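Local atomic coordinates of glucose 1-dehydrogenase (Haloferax mediterranei, PDB entry 2B5W), a protein that catalyses the zinc-dependent oxidation of D-glucose and related aldose sugars with NAD(+) or, preferentially, NADP(+) as electron acceptor. Residues 23-28 against 72-77; 19-24 against 127-132; 29-34 against 68-73; 81-86 against 133-138. The protein carries 1 engineered substitution. All blocks are in the same frame, centred on the assembly; numbering follows the deposited sequence.

Interaction 1: residues 23-28 against 72-77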
loop_
_atom_site.group_PDB
_atom_site.type_symbol
_atom_site.label_atom_id
_atom_site.label_comp_id
_atom_site.label_asym_id
_atom_site.label_seq_id
_atom_site.Cartn_x
_atom_site.Cartn_y
_atom_site.Cartn_z
ATOM N N PRO A 23 -31.953 -1.159 27.005
ATOM C CA PRO A 23 -31.813 -1.177 25.551
ATOM C C PRO A 23 -32.837 -0.292 24.856
ATOM O O PRO A 23 -34.013 -0.319 25.221
ATOM C CB PRO A 23 -32.058 -2.636 25.179
ATOM C CG PRO A 23 -32.809 -3.198 26.291
ATOM C CD PRO A 23 -32.455 -2.426 27.538
ATOM N N GLU A 24 -32.356 0.518 23.928
ATOM C CA GLU A 24 -33.192 1.278 23.001
ATOM C C GLU A 24 -33.623 0.408 21.837
ATOM O O GLU A 24 -33.177 -0.721 21.688
ATOM C CB GLU A 24 -32.440 2.512 22.499
ATOM C CG GLU A 24 -31.994 3.424 23.630
ATOM C CD GLU A 24 -31.773 4.861 23.201
ATOM O OE1 GLU A 24 -31.074 5.072 22.193
ATOM O OE2 GLU A 24 -32.290 5.773 23.880
ATOM N N SER A 25 -34.518 0.907 21.000
ATOM C CA SER A 25 -34.949 0.122 19.850
ATOM C C SER A 25 -33.765 -0.319 19.014
ATOM O O SER A 25 -32.865 0.483 18.737
ATOM C CB SER A 25 -35.873 0.942 18.943
ATOM O OG SER A 25 -36.361 0.163 17.853
ATOM N N GLY A 26 -33.802 -1.571 18.574
ATOM C CA GLY A 26 -32.745 -2.131 17.752
ATOM C C GLY A 26 -31.558 -2.630 18.563
ATOM O O GLY A 26 -30.627 -3.148 17.962
ATOM N N GLU A 27 -31.602 -2.459 19.877
ATOM C CA GLU A 27 -30.525 -2.888 20.787
ATOM C C GLU A 27 -30.945 -4.090 21.649
ATOM O O GLU A 27 -32.094 -4.221 22.084
ATOM C CB GLU A 27 -30.125 -1.753 21.745
ATOM C CG GLU A 27 -29.674 -0.458 21.086
ATOM C CD GLU A 27 -29.146 0.570 22.077
ATOM O OE1 GLU A 27 -29.584 0.583 23.257
ATOM O OE2 GLU A 27 -28.254 1.347 21.657
ATOM N N ALA A 28 -29.965 -4.926 22.014
ATOM C CA ALA A 28 -30.137 -5.930 23.041
ATOM C C ALA A 28 -29.357 -5.583 24.311
ATOM O O ALA A 28 -28.381 -4.841 24.288
ATOM C CB ALA A 28 -29.658 -7.271 22.547
ATOM N N PRO A 72 -33.246 -9.772 24.378
ATOM C CA PRO A 72 -33.151 -9.455 22.945
ATOM C C PRO A 72 -34.008 -8.276 22.466
ATOM O O PRO A 72 -33.810 -7.826 21.345
ATOM C CB PRO A 72 -33.583 -10.761 22.261
ATOM C CG PRO A 72 -34.354 -11.457 23.223
ATOM C CD PRO A 72 -33.893 -11.070 24.617
ATOM N N ASN A 73 -34.903 -7.800 23.324
ATOM C CA ASN A 73 -35.676 -6.590 23.083
ATOM C C ASN A 73 -36.374 -6.760 21.728
ATOM O O ASN A 73 -36.995 -7.814 21.496
ATOM C CB ASN A 73 -34.751 -5.358 23.160
ATOM C CG ASN A 73 -35.516 -4.040 23.274
ATOM O OD1 ASN A 73 -36.592 -3.980 23.889
ATOM N ND2 ASN A 73 -34.963 -2.969 22.671
ATOM N N ASP A 74 -36.288 -5.803 20.813
ATOM C CA ASP A 74 -36.956 -5.955 19.516
ATOM C C ASP A 74 -36.023 -6.419 18.386
ATOM O O ASP A 74 -36.307 -6.248 17.197
ATOM C CB ASP A 74 -37.753 -4.691 19.143
ATOM C CG ASP A 74 -36.900 -3.438 19.021
ATOM O OD1 ASP A 74 -35.662 -3.483 19.278
ATOM O OD2 ASP A 74 -37.413 -2.341 18.671
ATOM N N THR A 75 -34.925 -7.075 18.765
ATOM C CA THR A 75 -33.967 -7.587 17.806
ATOM C C THR A 75 -34.289 -9.028 17.419
ATOM O O THR A 75 -35.126 -9.675 18.045
ATOM C CB THR A 75 -32.530 -7.547 18.377
ATOM O OG1 THR A 75 -32.365 -8.544 19.392
ATOM C CG2 THR A 75 -32.244 -6.184 19.056
ATOM N N GLU A 76 -33.560 -9.529 16.429
ATOM C CA GLU A 76 -33.652 -10.935 16.017
ATOM C C GLU A 76 -32.682 -11.851 16.744
ATOM O O GLU A 76 -32.609 -13.039 16.458
ATOM C CB GLU A 76 -33.407 -11.049 14.531
ATOM C CG GLU A 76 -34.536 -10.440 13.719
ATOM C CD GLU A 76 -34.269 -10.531 12.245
ATOM O OE1 GLU A 76 -33.458 -9.725 11.751
ATOM O OE2 GLU A 76 -34.856 -11.418 11.593
ATOM N N LEU A 77 -31.930 -11.305 17.686
ATOM C CA LEU A 77 -31.130 -12.145 18.575
ATOM C C LEU A 77 -32.025 -12.899 19.529
ATOM O O LEU A 77 -33.222 -12.593 19.677
ATOM C CB LEU A 77 -30.141 -11.263 19.354
ATOM C CG LEU A 77 -29.109 -10.553 18.519
ATOM C CD1 LEU A 77 -28.327 -9.557 19.379
ATOM C CD2 LEU A 77 -28.152 -11.555 17.892
#
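Gly26 and Thr75 face each other where two tight turns meet, a type II turn from Glu24 to Glu27 and a type II' turn from Pro72 to Thr75, each closed by its own backbone hydrogen bond. The carboxylate of Asp74 takes hold of the first turn with both oxygens. Asp74 OD1 accepts from the backbone N of Gly26 at 2.8 Å, nearly straight at 166°, and OD2 accepts from the hydroxyl OG of Ser25; each oxygen uses its syn lone pair. Asn73 works alongside. With its CG anti to the backbone N (chi1 -165°), the amide extends across to residues 23-28, where Asn73 ND2 donates to Glu27 O at 3.2 Å, in the plane of that carbonyl and close to its own amide plane. Pro23 packs obliquely on the same side chain, its CB 3.9 Å from Asn73 ND2. Thr75 divides its branches between two tasks. Thr75 CG2 lies 3.6 Å from both Gly26 O and Glu27 C, while OG1 turns back into its own loop, donating to Pro72 O and accepting from Leu77 N in an ST turn. A valine in place of Thr75 would probably leave Leu77 N without this acceptor and the Pro72 carbonyl with one donor fewer, so that the ST turn would lose its side-chain tie. Past the turns, Ala28 CB lies 4.1 Å from Leu77 CD1, and both side chains touch Leu135. Polar groups thus clasp the two turns at the protein surface: the Asp74 carboxylate receives a hydroxyl and a backbone N-H, which would be expected to stabilise its ionised form.

Interaction 2: residues 19-24 against 127-132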
loop_
_atom_site.group_PDB
_atom_site.type_symbol
_atom_site.label_atom_id
_atom_site.label_comp_id
_atom_site.label_asym_id
_atom_site.label_seq_id
_atom_site.Cartn_x
_atom_site.Cartn_y
_atom_site.Cartn_z
ATOM N N PRO A 19 -26.170 2.892 37.007
ATOM C CA PRO A 19 -27.367 2.096 36.727
ATOM C C PRO A 19 -27.131 1.118 35.572
ATOM O O PRO A 19 -26.376 1.449 34.660
ATOM C CB PRO A 19 -28.404 3.142 36.311
ATOM C CG PRO A 19 -27.893 4.434 36.823
ATOM C CD PRO A 19 -26.392 4.337 36.806
ATOM N N ARG A 20 -27.795 -0.020 35.617
ATOM C CA ARG A 20 -27.810 -0.894 34.445
ATOM C C ARG A 20 -28.418 -0.141 33.283
ATOM O O ARG A 20 -29.450 0.512 33.431
ATOM C CB ARG A 20 -28.708 -2.082 34.695
ATOM C CG ARG A 20 -28.054 -3.394 34.770
ATOM C CD ARG A 20 -29.094 -4.484 34.849
ATOM N NE ARG A 20 -28.897 -5.292 36.034
ATOM C CZ ARG A 20 -29.561 -6.407 36.267
ATOM N NH1 ARG A 20 -29.291 -7.093 37.367
ATOM N NH2 ARG A 20 -30.504 -6.813 35.430
ATOM N N PRO A 21 -27.815 -0.226 32.109
ATOM C CA PRO A 21 -28.421 0.384 30.936
ATOM C C PRO A 21 -29.674 -0.378 30.493
ATOM O O PRO A 21 -29.840 -1.561 30.806
ATOM C CB PRO A 21 -27.310 0.274 29.902
ATOM C CG PRO A 21 -26.660 -0.943 30.264
ATOM C CD PRO A 21 -26.548 -0.894 31.762
ATOM N N GLU A 22 -30.586 0.358 29.856
ATOM C CA GLU A 22 -31.783 -0.211 29.251
ATOM C C GLU A 22 -31.636 -0.092 27.730
ATOM O O GLU A 22 -31.240 0.945 27.198
ATOM C CB GLU A 22 -33.064 0.525 29.728
ATOM C CG GLU A 22 -33.199 0.604 31.246
ATOM C CD GLU A 22 -34.515 1.226 31.702
ATOM O OE1 GLU A 22 -35.091 2.031 30.941
ATOM O OE2 GLU A 22 -34.967 0.906 32.817
ATOM N N PRO A 23 -31.953 -1.159 27.005
ATOM C CA PRO A 23 -31.813 -1.177 25.551
ATOM C C PRO A 23 -32.837 -0.292 24.856
ATOM O O PRO A 23 -34.013 -0.319 25.221
ATOM C CB PRO A 23 -32.058 -2.636 25.179
ATOM C CG PRO A 23 -32.809 -3.198 26.291
ATOM C CD PRO A 23 -32.455 -2.426 27.538
ATOM N N GLU A 24 -32.356 0.518 23.928
ATOM C CA GLU A 24 -33.192 1.278 23.001
ATOM C C GLU A 24 -33.623 0.408 21.837
ATOM O O GLU A 24 -33.177 -0.721 21.688
ATOM C CB GLU A 24 -32.440 2.512 22.499
ATOM C CG GLU A 24 -31.994 3.424 23.630
ATOM C CD GLU A 24 -31.773 4.861 23.201
ATOM O OE1 GLU A 24 -31.074 5.072 22.193
ATOM O OE2 GLU A 24 -32.290 5.773 23.880
ATOM N N PHE A 127 -23.278 -5.340 32.806
ATOM C CA PHE A 127 -24.196 -5.363 31.663
ATOM C C PHE A 127 -23.843 -4.246 30.699
ATOM O O PHE A 127 -23.289 -3.216 31.077
ATOM C CB PHE A 127 -25.661 -5.197 32.080
ATOM C CG PHE A 127 -26.161 -6.276 32.975
ATOM C CD1 PHE A 127 -26.829 -7.389 32.468
ATOM C CD2 PHE A 127 -25.908 -6.211 34.340
ATOM C CE1 PHE A 127 -27.256 -8.395 33.316
ATOM C CE2 PHE A 127 -26.320 -7.220 35.180
ATOM C CZ PHE A 127 -27.000 -8.307 34.678
ATOM N N PHE A 128 -24.164 -4.463 29.423
ATOM C CA PHE A 128 -24.098 -3.413 28.428
ATOM C C PHE A 128 -25.181 -3.629 27.364
ATOM O O PHE A 128 -25.734 -4.732 27.249
ATOM C CB PHE A 128 -22.686 -3.298 27.801
ATOM C CG PHE A 128 -22.243 -4.487 26.990
ATOM C CD1 PHE A 128 -21.546 -5.536 27.587
ATOM C CD2 PHE A 128 -22.532 -4.562 25.638
ATOM C CE1 PHE A 128 -21.120 -6.634 26.829
ATOM C CE2 PHE A 128 -22.124 -5.664 24.864
ATOM C CZ PHE A 128 -21.435 -6.690 25.453
ATOM N N THR A 129 -25.476 -2.571 26.621
ATOM C CA THR A 129 -26.313 -2.670 25.464
ATOM C C THR A 129 -25.534 -2.479 24.200
ATOM O O THR A 129 -24.461 -1.893 24.192
ATOM C CB THR A 129 -27.434 -1.630 25.521
ATOM O OG1 THR A 129 -26.872 -0.306 25.638
ATOM C CG2 THR A 129 -28.293 -1.861 26.777
ATOM N N SER A 130 -26.106 -2.926 23.083
ATOM C CA SER A 130 -25.596 -2.558 21.761
ATOM C C SER A 130 -26.625 -2.853 20.698
ATOM O O SER A 130 -27.428 -3.768 20.870
ATOM C CB SER A 130 -24.307 -3.343 21.377
ATOM O OG SER A 130 -23.143 -2.762 21.989
ATOM N N PRO A 131 -26.603 -2.075 19.606
ATOM C CA PRO A 131 -27.422 -2.399 18.437
ATOM C C PRO A 131 -27.161 -3.858 18.044
ATOM O O PRO A 131 -26.011 -4.321 18.063
ATOM C CB PRO A 131 -26.908 -1.425 17.369
ATOM C CG PRO A 131 -26.441 -0.232 18.175
ATOM C CD PRO A 131 -25.777 -0.883 19.367
ATOM N N GLU A 132 -28.197 -4.588 17.660
ATOM C CA GLU A 132 -27.974 -5.946 17.168
ATOM C C GLU A 132 -27.031 -6.011 15.977
ATOM O O GLU A 132 -26.292 -6.988 15.810
ATOM C CB GLU A 132 -29.267 -6.675 16.851
ATOM C CG GLU A 132 -30.067 -6.030 15.742
ATOM C CD GLU A 132 -31.339 -6.796 15.371
ATOM O OE1 GLU A 132 -31.316 -8.039 15.409
ATOM O OE2 GLU A 132 -32.363 -6.137 15.060
#
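Arg20 reaches along the ring of Phe127, and its side chain can be followed outward atom by atom. CB only starts the chain on its way; Arg20 CG is the first atom to meet the ring, 3.6 Å from Phe127 CD2. Arg20 CD follows, standing over the face in a CH-pi contact, 3.9 Å from the Phe127 ring centroid. A bend at chi3 (-123°) then carries the guanidinium on across the same ring: Arg20 NE comes to 3.3 Å from Phe127 CE2, CZ lies near CE2 and CZ of the ring, NH1 beside the same two carbons, and NH2 lies closest to the ring's CZ. The two planes are 24° apart and their centres 4.0 Å, a stacked pair with an off-centre cation-pi component. Phe127 also touches Arg31, so its ring is in contact with two arginine side chains.

Further along, the prolines pack on Thr129. Pro21 lays CB 3.9 Å from Thr129 CG2, and its CG is about as close to the backbone CA of Phe128. Thr129 has CG2 anti to its carbonyl carbon and OG1 between N and C (chi1 57°); the methyl meets the incoming loop, with Thr129 CG2 also 3.7 Å from Pro23 N. No hydrogen bond joins the two segments. Phe128 points away from the loop, and its ring meets that of Tyr123, while strand 127-131 bonds through its backbone to strand 27-37. A proline-rich connection between strands 14-17 and 27-37 is thereby laid along the strand at the surface of the GroES-like domain characteristic of zinc-containing alcohol dehydrogenases.

Interaction 3: residues 29-34 against 68-73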
loop_
_atom_site.group_PDB
_atom_site.type_symbol
_atom_site.label_atom_id
_atom_site.label_comp_id
_atom_site.label_asym_id
_atom_site.label_seq_id
_atom_site.Cartn_x
_atom_site.Cartn_y
_atom_site.Cartn_z
ATOM N N LEU A 29 -29.834 -6.112 25.418
ATOM C CA LEU A 29 -29.117 -6.097 26.701
ATOM C C LEU A 29 -28.304 -7.375 26.854
ATOM O O LEU A 29 -28.807 -8.480 26.694
ATOM C CB LEU A 29 -30.073 -5.959 27.885
ATOM C CG LEU A 29 -29.443 -5.888 29.258
ATOM C CD1 LEU A 29 -28.692 -4.588 29.425
ATOM C CD2 LEU A 29 -30.495 -6.049 30.357
ATOM N N VAL A 30 -27.034 -7.188 27.176
ATOM C CA VAL A 30 -26.043 -8.250 27.267
ATOM C C VAL A 30 -25.473 -8.277 28.682
ATOM O O VAL A 30 -25.076 -7.243 29.238
ATOM C CB VAL A 30 -24.903 -7.984 26.265
ATOM C CG1 VAL A 30 -23.871 -9.163 26.320
ATOM C CG2 VAL A 30 -25.421 -7.709 24.838
ATOM N N ARG A 31 -25.350 -9.473 29.252
ATOM C CA ARG A 31 -24.603 -9.682 30.475
ATOM C C ARG A 31 -23.166 -9.990 30.112
ATOM O O ARG A 31 -22.893 -10.971 29.423
ATOM C CB ARG A 31 -25.186 -10.828 31.298
ATOM C CG ARG A 31 -24.420 -11.124 32.544
ATOM C CD ARG A 31 -25.129 -12.101 33.510
ATOM N NE ARG A 31 -25.770 -13.281 32.902
ATOM C CZ ARG A 31 -25.190 -14.436 32.675
ATOM N NH1 ARG A 31 -25.911 -15.440 32.209
ATOM N NH2 ARG A 31 -23.906 -14.621 32.896
ATOM N N THR A 32 -22.251 -9.181 30.624
ATOM C CA THR A 32 -20.824 -9.362 30.342
ATOM C C THR A 32 -20.277 -10.637 30.953
ATOM O O THR A 32 -20.510 -10.922 32.133
ATOM C CB THR A 32 -20.056 -8.165 30.858
ATOM O OG1 THR A 32 -20.640 -6.991 30.276
ATOM C CG2 THR A 32 -18.617 -8.208 30.435
ATOM N N LEU A 33 -19.559 -11.419 30.144
ATOM C CA LEU A 33 -18.882 -12.633 30.623
ATOM C C LEU A 33 -17.433 -12.253 30.945
ATOM O O LEU A 33 -17.045 -12.241 32.100
ATOM C CB LEU A 33 -18.951 -13.772 29.595
ATOM C CG LEU A 33 -20.362 -14.276 29.359
ATOM C CD1 LEU A 33 -20.379 -15.075 28.071
ATOM C CD2 LEU A 33 -20.839 -15.133 30.493
ATOM N N ARG A 34 -16.629 -11.931 29.921
ATOM C CA ARG A 34 -15.214 -11.562 30.080
ATOM C C ARG A 34 -14.850 -10.414 29.176
ATOM O O ARG A 34 -15.409 -10.278 28.090
ATOM C CB ARG A 34 -14.301 -12.752 29.760
ATOM C CG ARG A 34 -14.394 -13.871 30.785
ATOM C CD ARG A 34 -13.729 -15.158 30.305
ATOM N NE ARG A 34 -13.687 -16.111 31.402
ATOM C CZ ARG A 34 -12.838 -17.098 31.461
ATOM N NH1 ARG A 34 -12.027 -17.348 30.449
ATOM N NH2 ARG A 34 -12.817 -17.883 32.554
ATOM N N VAL A 68 -23.450 -12.658 27.106
ATOM C CA VAL A 68 -24.624 -13.472 26.812
ATOM C C VAL A 68 -25.831 -12.502 26.730
ATOM O O VAL A 68 -26.026 -11.648 27.585
ATOM C CB VAL A 68 -24.787 -14.618 27.833
ATOM C CG1 VAL A 68 -24.787 -14.138 29.234
ATOM C CG2 VAL A 68 -26.062 -15.409 27.570
ATOM N N VAL A 69 -26.650 -12.655 25.688
ATOM C CA VAL A 69 -27.831 -11.823 25.513
ATOM C C VAL A 69 -28.818 -12.242 26.587
ATOM O O VAL A 69 -29.132 -13.432 26.732
ATOM C CB VAL A 69 -28.474 -12.010 24.116
ATOM C CG1 VAL A 69 -29.851 -11.273 24.050
ATOM C CG2 VAL A 69 -27.551 -11.511 23.031
ATOM N N VAL A 70 -29.268 -11.266 27.376
ATOM C CA VAL A 70 -30.215 -11.520 28.457
ATOM C C VAL A 70 -31.593 -10.918 28.127
ATOM O O VAL A 70 -32.604 -11.411 28.617
ATOM C CB VAL A 70 -29.715 -11.085 29.855
ATOM C CG1 VAL A 70 -28.505 -11.921 30.276
ATOM C CG2 VAL A 70 -29.385 -9.599 29.898
ATOM N N ASP A 71 -31.632 -9.885 27.282
ATOM C CA ASP A 71 -32.892 -9.332 26.768
ATOM C C ASP A 71 -32.713 -8.961 25.299
ATOM O O ASP A 71 -32.095 -7.949 24.975
ATOM C CB ASP A 71 -33.335 -8.109 27.573
ATOM C CG ASP A 71 -34.665 -7.515 27.081
ATOM O OD1 ASP A 71 -35.308 -8.097 26.181
ATOM O OD2 ASP A 71 -35.129 -6.454 27.554
ATOM N N PRO A 72 -33.246 -9.772 24.378
ATOM C CA PRO A 72 -33.151 -9.455 22.945
ATOM C C PRO A 72 -34.008 -8.276 22.466
ATOM O O PRO A 72 -33.810 -7.826 21.345
ATOM C CB PRO A 72 -33.583 -10.761 22.261
ATOM C CG PRO A 72 -34.354 -11.457 23.223
ATOM C CD PRO A 72 -33.893 -11.070 24.617
ATOM N N ASN A 73 -34.903 -7.800 23.324
ATOM C CA ASN A 73 -35.676 -6.590 23.083
ATOM C C ASN A 73 -36.374 -6.760 21.728
ATOM O O ASN A 73 -36.995 -7.814 21.496
ATOM C CB ASN A 73 -34.751 -5.358 23.160
ATOM C CG ASN A 73 -35.516 -4.040 23.274
ATOM O OD1 ASN A 73 -36.592 -3.980 23.889
ATOM N ND2 ASN A 73 -34.963 -2.969 22.671
#
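A classic beta bulge interrupts the antiparallel pairing of strands 27-37 and 64-71 in the GroES-like domain, with Val70 and Asp71 both set against Leu29. Leu29 O accepts two backbone bonds, from Val70 N at 2.9 Å and from Asp71 N at 3.2 Å, while Leu29 N donates to Asp71 O. Regular pairing resumes through Val30 and Arg31, with Arg31 and Val68 exchanging reciprocal backbone bonds. At the bulge, the two methyls of Val70 reach Leu29 and Arg31: Val70 CG2 meets Leu29 CD2 at 3.7 Å, and Val70 CG1 lies 3.6 Å from Arg31 CB, Val70 and Arg31 crossing at about a right angle. Arg31 runs beside Val68 in the same direction. Its chain bends at chi3 (43°), bringing the guanidinium flat over Val68 CG1, which sits 3.4 Å from the Arg31 guanidinium plane, at its centre. Arg31 NH2 finds its polar partners near the C-terminus, the carbonyl of Thr356 and the hydroxyl of Ser355. A leucine in place of Arg31 would probably leave the Thr356 carbonyl without this donor and the Val68 methyl without the flat group over it. Val30 and Val69, a non-hydrogen-bonded pair, occupy the other face, where both touch Val83. Asp71 ends the pairing with an Asx turn, OD1 accepting from Asn73 N. The bulged pair belongs to the curled beta-sheet of the catalytic domain in medium-chain alcohol dehydrogenases.

Interaction 4: residues 81-86 against 133-138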
loop_
_atom_site.group_PDB
_atom_site.type_symbol
_atom_site.label_atom_id
_atom_site.label_comp_id
_atom_site.label_asym_id
_atom_site.label_seq_id
_atom_site.Cartn_x
_atom_site.Cartn_y
_atom_site.Cartn_z
ATOM N N ASP A 81 -27.883 -16.228 23.591
ATOM C CA ASP A 81 -26.887 -16.134 22.521
ATOM C C ASP A 81 -25.575 -15.568 23.082
ATOM O O ASP A 81 -25.592 -14.656 23.922
ATOM C CB ASP A 81 -27.294 -15.197 21.417
ATOM C CG ASP A 81 -28.358 -15.764 20.526
ATOM O OD1 ASP A 81 -28.717 -16.953 20.721
ATOM O OD2 ASP A 81 -28.860 -15.060 19.616
ATOM N N ILE A 82 -24.467 -16.125 22.629
ATOM C CA ILE A 82 -23.136 -15.605 22.985
ATOM C C ILE A 82 -22.736 -14.634 21.895
ATOM O O ILE A 82 -22.692 -14.974 20.688
ATOM C CB ILE A 82 -22.077 -16.746 23.114
ATOM C CG1 ILE A 82 -22.515 -17.837 24.084
ATOM C CG2 ILE A 82 -20.745 -16.191 23.570
ATOM C CD1 ILE A 82 -22.992 -17.319 25.413
ATOM N N VAL A 83 -22.420 -13.403 22.304
ATOM C CA VAL A 83 -22.108 -12.333 21.386
ATOM C C VAL A 83 -20.844 -11.558 21.741
ATOM O O VAL A 83 -20.488 -11.449 22.919
ATOM C CB VAL A 83 -23.297 -11.329 21.297
ATOM C CG1 VAL A 83 -24.520 -11.985 20.660
ATOM C CG2 VAL A 83 -23.677 -10.773 22.670
ATOM N N VAL A 84 -20.182 -11.053 20.712
ATOM C CA VAL A 84 -19.079 -10.130 20.815
ATOM C C VAL A 84 -19.490 -8.830 20.132
ATOM O O VAL A 84 -19.865 -8.831 18.956
ATOM C CB VAL A 84 -17.817 -10.713 20.116
ATOM C CG1 VAL A 84 -16.742 -9.695 20.043
ATOM C CG2 VAL A 84 -17.345 -11.977 20.846
ATOM N N PRO A 85 -19.392 -7.705 20.826
ATOM C CA PRO A 85 -19.712 -6.412 20.201
ATOM C C PRO A 85 -18.555 -5.853 19.384
ATOM O O PRO A 85 -17.373 -5.957 19.784
ATOM C CB PRO A 85 -19.960 -5.491 21.426
ATOM C CG PRO A 85 -19.043 -6.049 22.470
ATOM C CD PRO A 85 -19.017 -7.562 22.252
ATOM N N THR A 86 -18.882 -5.156 18.292
ATOM C CA THR A 86 -17.885 -4.341 17.619
ATOM C C THR A 86 -17.652 -3.095 18.486
ATOM O O THR A 86 -18.364 -2.851 19.474
ATOM C CB THR A 86 -18.308 -3.919 16.215
ATOM O OG1 THR A 86 -19.460 -3.065 16.342
ATOM C CG2 THR A 86 -18.718 -5.104 15.367
ATOM N N LYS A 133 -26.988 -4.975 15.161
ATOM C CA LYS A 133 -26.130 -4.956 13.990
ATOM C C LYS A 133 -24.641 -4.931 14.340
ATOM O O LYS A 133 -23.819 -5.242 13.502
ATOM C CB LYS A 133 -26.465 -3.762 13.095
ATOM C CG LYS A 133 -26.154 -2.413 13.691
ATOM C CD LYS A 133 -26.805 -1.267 12.867
ATOM C CE LYS A 133 -26.084 -1.067 11.545
ATOM N NZ LYS A 133 -26.680 0.034 10.695
ATOM N N TYR A 134 -24.328 -4.550 15.579
ATOM C CA TYR A 134 -22.955 -4.513 16.099
ATOM C C TYR A 134 -22.690 -5.604 17.131
ATOM O O TYR A 134 -21.645 -5.568 17.792
ATOM C CB TYR A 134 -22.624 -3.139 16.698
ATOM C CG TYR A 134 -22.830 -1.989 15.720
ATOM C CD1 TYR A 134 -22.383 -2.080 14.421
ATOM C CD2 TYR A 134 -23.547 -0.868 16.085
ATOM C CE1 TYR A 134 -22.588 -1.057 13.518
ATOM C CE2 TYR A 134 -23.748 0.159 15.181
ATOM C CZ TYR A 134 -23.284 0.051 13.893
ATOM O OH TYR A 134 -23.501 1.061 12.936
ATOM N N LEU A 135 -23.596 -6.564 17.249
ATOM C CA LEU A 135 -23.390 -7.743 18.088
ATOM C C LEU A 135 -23.175 -8.906 17.145
ATOM O O LEU A 135 -24.047 -9.214 16.324
ATOM C CB LEU A 135 -24.580 -8.017 19.016
ATOM C CG LEU A 135 -24.708 -6.994 20.152
ATOM C CD1 LEU A 135 -25.997 -7.096 20.910
ATOM C CD2 LEU A 135 -23.494 -7.075 21.107
ATOM N N VAL A 136 -22.034 -9.574 17.285
ATOM C CA VAL A 136 -21.713 -10.702 16.438
ATOM C C VAL A 136 -21.877 -11.986 17.230
ATOM O O VAL A 136 -21.183 -12.222 18.215
ATOM C CB VAL A 136 -20.275 -10.590 15.900
ATOM C CG1 VAL A 136 -19.965 -11.787 14.988
ATOM C CG2 VAL A 136 -20.067 -9.253 15.195
ATOM N N ARG A 137 -22.809 -12.839 16.824
ATOM C CA ARG A 137 -22.945 -14.126 17.462
ATOM C C ARG A 137 -21.713 -14.948 17.157
ATOM O O ARG A 137 -21.191 -14.930 16.036
ATOM C CB ARG A 137 -24.182 -14.847 16.911
ATOM C CG ARG A 137 -25.488 -14.218 17.416
ATOM C CD ARG A 137 -26.734 -14.663 16.630
ATOM N NE ARG A 137 -26.723 -14.009 15.343
ATOM C CZ ARG A 137 -27.689 -14.088 14.428
ATOM N NH1 ARG A 137 -28.763 -14.827 14.632
ATOM N NH2 ARG A 137 -27.543 -13.431 13.294
ATOM N N ILE A 138 -21.241 -15.657 18.181
ATOM C CA ILE A 138 -20.092 -16.547 18.025
ATOM C C ILE A 138 -20.494 -17.917 18.551
ATOM O O ILE A 138 -21.424 -18.066 19.368
ATOM C CB ILE A 138 -18.832 -15.996 18.761
ATOM C CG1 ILE A 138 -19.013 -16.019 20.278
ATOM C CG2 ILE A 138 -18.471 -14.620 18.273
ATOM C CD1 ILE A 138 -17.703 -15.737 21.032
#
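Thr86 OG1 approaches the Tyr134 ring obliquely and comes to 3.2 Å from Tyr134 CB, while Lys133 CG lies over the centre of one face of that ring, 3.6 Å above the Tyr134 plane. The Thr86 hydroxyl has its polar partner outside the pair, in Arg89. Beyond the ring, residues 82-85 and 135-137 run as antiparallel neighbours in the sheet of the GroES-like domain. Val84 and Val136 form the hydrogen-bonded pair at the middle, Val84 N donating to Val136 O and Val136 N to Val84 O. Ile138 N to Ile82 O closes one end, and Thr86 N to Tyr134 O the other, at 2.8 Å.

The two faces differ in company. On one, Val83 CG2 and Pro85 CB both pack on Leu135 CD2, the latter at 3.9 Å, a cluster that Val30 and Ala28 of strand 27-37 join. The other face carries Val84 and Val136, which rest on Phe309 of helix 306-318; the side chain of Val84 is about 5 Å from that of Glu150, which binds the catalytic zinc and the substrate. Ile138 spans two neighbours here. Ile138 CG1 sits between N and the carbonyl carbon (chi1 68°) and lies 3.7 Å from Ile82 CG2, and CD1 continues to Val84 CG2. At the end near Asp81, Asp81 and Arg137 run side by side without charged contact. Asp81 OD2 accepts from the backbone N of Glu78, and it meets Arg137 at the aliphatic CD, 3.7 Å away.

In the fold
Interactions 1, 3 and 4 and the strand of interaction 2 share one sheet, on which interaction 2 lays the loop that precedes strand 27-37. That strand enters both interaction 1, at its start, and interaction 3, farther along, and it bonds to the 127-131 strand of interaction 2. Strand 64-71 then leads from interaction 3 to interaction 4, with Val69 N bonded to Asp81 O. Chemistry follows depth: interactions 1 and 2 are surface contacts, one of carboxylate and amide grips between turns, the other of stacking and proline packing. Partly buried interaction 3 combines backbone pairing with an arginine laid over a valine, whereas buried interaction 4 is mainly backbone bonds and aliphatic packing, nearest the active site.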